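Local coordinates for protein 432aa long hypothetical deoxyribodipyrimidine photolyase (Sulfolobus tokodaii, PDB 2E0I) that probably repairs cyclobutane pyrimidine dimers in DNA using light, and binds two FAD molecules, one of them proposed as a novel light-harvesting cofactor, at residues Val29-Ile34 against Gly160-Thr165. Residues are numbered along the deposited sequence; the frame is centred on the assembly and turned at random.
Sequences VIPVFI and GSFDVT. With FAD (flavin-adenine dinucleotide), chain F.
Val29 and Phe162 form a single parallel beta bridge, with both hydrogen bonds made by Val29. Its N-H donates to Ser161 O at 2.8 Å, almost in line with that C=O (C=O...N angle 167°). Its carbonyl oxygen accepts from Asp163 N, also at 2.8 Å, with the donor well above the carbonyl plane. The pairing does not extend to Pro31, consistent with its lack of an N-H that could reach Asp163 O. Where an amide hydrogen would be, the pyrrolidine ring presents an apolar CH2: Pro31 CD lies 3.3 Å from Asp163 O and meets the edge of the Phe162 ring, 3.9 Å from CD1. Ile30 lies alongside Asp163, the two side chains pointing the same way. Ile30 CG1 is 3.9 Å from Asp163 CB, and the extended end of the chain (chi2 -179°) carries CD1 on to Thr165 OG1, crossing that side chain at about a right angle. Cutting Ile30 back to an alanine removes CG1, CG2 and CD1, and is likely to open a gap beside Asp163 CB and Thr165 OG1.

Strand 28-35 belongs to the parallel sheet of the alpha/beta photolyase domain, between strands 2-7 and 73-76. The beta-branched Val29 suits this extended backbone and is buried against Cys3 and Phe5 of strand 2-7. The loop joins on the side of strand 73-76, whose Asn73 hydrogen-bonds to both Pro31 O and Thr165 N. Leu65 of helix 48-66 packs on both Pro31 and the broad apolar ring of Phe162, while Asp163 OD1 forms a salt bridge with Arg28, just ahead of Val29. At the far end of the strand, Ile34 O receives N3-H of one of the two bound FAD molecules, whose pocket includes Phe33 and Ile34, at 2.8 Å in a nearly straight bond (168°), and Phe33 CZ lies 3.3 Å from that same N3.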
# COMPACT_ATOMS: atom_id res chain seq x y z
N VAL A 29 -10.27 -6.66 -27.86
CA VAL A 29 -10.30 -6.57 -26.41
C VAL A 29 -10.72 -5.16 -25.99
O VAL A 29 -10.11 -4.17 -26.37
CB VAL A 29 -8.93 -6.88 -25.80
CG1 VAL A 29 -8.94 -6.55 -24.32
CG2 VAL A 29 -8.60 -8.34 -26.01
N ILE A 30 -11.78 -5.09 -25.19
CA ILE A 30 -12.25 -3.80 -24.72
C ILE A 30 -11.68 -3.54 -23.32
O ILE A 30 -12.00 -4.25 -22.37
CB ILE A 30 -13.79 -3.76 -24.66
CG1 ILE A 30 -14.35 -4.02 -26.06
CG2 ILE A 30 -14.24 -2.40 -24.16
CD1 ILE A 30 -15.85 -3.98 -26.13
N PRO A 31 -10.81 -2.52 -23.19
CA PRO A 31 -10.21 -2.18 -21.90
C PRO A 31 -11.22 -1.48 -21.00
O PRO A 31 -11.74 -0.41 -21.34
CB PRO A 31 -9.03 -1.29 -22.30
CG PRO A 31 -9.56 -0.58 -23.51
CD PRO A 31 -10.29 -1.66 -24.27
N VAL A 32 -11.49 -2.07 -19.85
CA VAL A 32 -12.48 -1.54 -18.94
C VAL A 32 -11.99 -1.25 -17.54
O VAL A 32 -11.10 -1.92 -17.03
CB VAL A 32 -13.67 -2.54 -18.82
CG1 VAL A 32 -14.51 -2.25 -17.58
CG2 VAL A 32 -14.53 -2.47 -20.06
N PHE A 33 -12.55 -0.22 -16.92
CA PHE A 33 -12.26 0.10 -15.52
C PHE A 33 -13.61 0.42 -14.89
O PHE A 33 -14.37 1.24 -15.41
CB PHE A 33 -11.34 1.29 -15.33
CG PHE A 33 -11.14 1.64 -13.88
CD1 PHE A 33 -11.93 2.62 -13.27
CD2 PHE A 33 -10.22 0.93 -13.11
CE1 PHE A 33 -11.81 2.90 -11.89
CE2 PHE A 33 -10.09 1.20 -11.72
CZ PHE A 33 -10.88 2.19 -11.12
N ILE A 34 -13.91 -0.23 -13.77
CA ILE A 34 -15.17 -0.02 -13.09
C ILE A 34 -15.00 0.75 -11.80
O ILE A 34 -14.31 0.30 -10.88
CB ILE A 34 -15.83 -1.38 -12.77
CG1 ILE A 34 -16.10 -2.14 -14.06
CG2 ILE A 34 -17.11 -1.16 -11.97
CD1 ILE A 34 -16.60 -3.54 -13.85
N GLY A 160 -2.09 -7.38 -29.87
CA GLY A 160 -3.49 -7.72 -30.06
C GLY A 160 -4.27 -6.53 -30.62
O GLY A 160 -3.70 -5.67 -31.29
N SER A 161 -5.57 -6.48 -30.35
CA SER A 161 -6.38 -5.37 -30.84
C SER A 161 -7.31 -4.81 -29.78
O SER A 161 -8.11 -5.54 -29.20
CB SER A 161 -7.22 -5.79 -32.05
OG SER A 161 -6.45 -5.77 -33.24
N PHE A 162 -7.20 -3.52 -29.53
CA PHE A 162 -8.06 -2.88 -28.54
C PHE A 162 -9.30 -2.27 -29.19
O PHE A 162 -9.19 -1.43 -30.10
CB PHE A 162 -7.28 -1.80 -27.79
CG PHE A 162 -6.32 -2.33 -26.77
CD1 PHE A 162 -6.77 -2.82 -25.55
CD2 PHE A 162 -4.95 -2.32 -27.02
CE1 PHE A 162 -5.88 -3.28 -24.59
CE2 PHE A 162 -4.05 -2.78 -26.07
CZ PHE A 162 -4.51 -3.26 -24.85
N ASP A 163 -10.47 -2.69 -28.73
CA ASP A 163 -11.72 -2.15 -29.24
C ASP A 163 -12.34 -1.19 -28.20
O ASP A 163 -11.80 -0.99 -27.12
CB ASP A 163 -12.69 -3.29 -29.56
CG ASP A 163 -13.90 -2.82 -30.34
OD1 ASP A 163 -13.74 -1.95 -31.23
OD2 ASP A 163 -15.02 -3.33 -30.06
N VAL A 164 -13.48 -0.59 -28.55
CA VAL A 164 -14.14 0.36 -27.66
C VAL A 164 -15.64 0.13 -27.63
O VAL A 164 -16.20 -0.53 -28.50
CB VAL A 164 -13.88 1.80 -28.13
CG1 VAL A 164 -14.71 2.79 -27.35
CG2 VAL A 164 -12.40 2.12 -27.99
N THR A 165 -16.29 0.65 -26.60
CA THR A 165 -17.74 0.55 -26.47
C THR A 165 -18.23 1.98 -26.42
O THR A 165 -17.95 2.70 -25.47
CB THR A 165 -18.17 -0.14 -25.18
OG1 THR A 165 -17.83 -1.53 -25.25
CG2 THR A 165 -19.67 -0.01 -24.98
PA FAD F . -9.88 -1.54 -1.26
O1A FAD F . -8.79 -1.45 -0.25
O2A FAD F . -10.48 -0.39 -1.95
O5B FAD F . -11.07 -1.82 -0.22
C5B FAD F . -12.35 -2.28 -0.68
C4B FAD F . -13.29 -2.60 0.49
O4B FAD F . -12.51 -3.18 1.55
C3B FAD F . -13.91 -1.34 1.08
O3B FAD F . -15.12 -1.67 1.76
C2B FAD F . -12.84 -0.92 2.08
O2B FAD F . -13.42 -0.10 3.09
C1B FAD F . -12.51 -2.29 2.68
N9A FAD F . -11.21 -2.29 3.38
C8A FAD F . -10.05 -1.87 2.88
N7A FAD F . -9.07 -2.06 3.76
C5A FAD F . -9.61 -2.60 4.85
C6A FAD F . -9.11 -3.04 6.07
N6A FAD F . -7.82 -2.90 6.35
N1A FAD F . -9.95 -3.58 6.96
C2A FAD F . -11.24 -3.70 6.71
N3A FAD F . -11.75 -3.29 5.56
C4A FAD F . -10.97 -2.74 4.61
N1 FAD F . -10.28 -0.66 -8.11
C2 FAD F . -11.37 -0.70 -8.99
O2 FAD F . -11.46 -1.60 -9.81
N3 FAD F . -12.38 0.27 -8.88
C4 FAD F . -12.31 1.26 -7.89
O4 FAD F . -13.20 2.11 -7.81
C4X FAD F . -11.23 1.29 -7.01
N5 FAD F . -11.19 2.24 -5.98
C5X FAD F . -10.11 2.25 -5.08
C6 FAD F . -10.12 3.14 -4.01
C7 FAD F . -9.11 3.10 -3.05
C7M FAD F . -9.15 4.08 -1.88
C8 FAD F . -8.09 2.17 -3.18
C8M FAD F . -6.96 2.10 -2.14
C9 FAD F . -8.07 1.28 -4.25
C9A FAD F . -9.08 1.32 -5.21
N10 FAD F . -9.11 0.40 -6.27
C10 FAD F . -10.22 0.34 -7.12
C1' FAD F . -8.01 -0.58 -6.45
C2' FAD F . -8.15 -1.81 -5.55
O2' FAD F . -6.96 -1.98 -4.79
C3' FAD F . -8.44 -3.06 -6.39
O3' FAD F . -9.70 -2.91 -7.06
C4' FAD F . -8.47 -4.31 -5.52
O4' FAD F . -8.52 -5.47 -6.36
C5' FAD F . -9.68 -4.30 -4.59
O5' FAD F . -9.40 -4.94 -3.34
P FAD F . -8.88 -4.06 -2.09
O1P FAD F . -8.91 -4.95 -0.90
O2P FAD F . -7.61 -3.39 -2.44
O3P FAD F . -10.07 -2.99 -1.95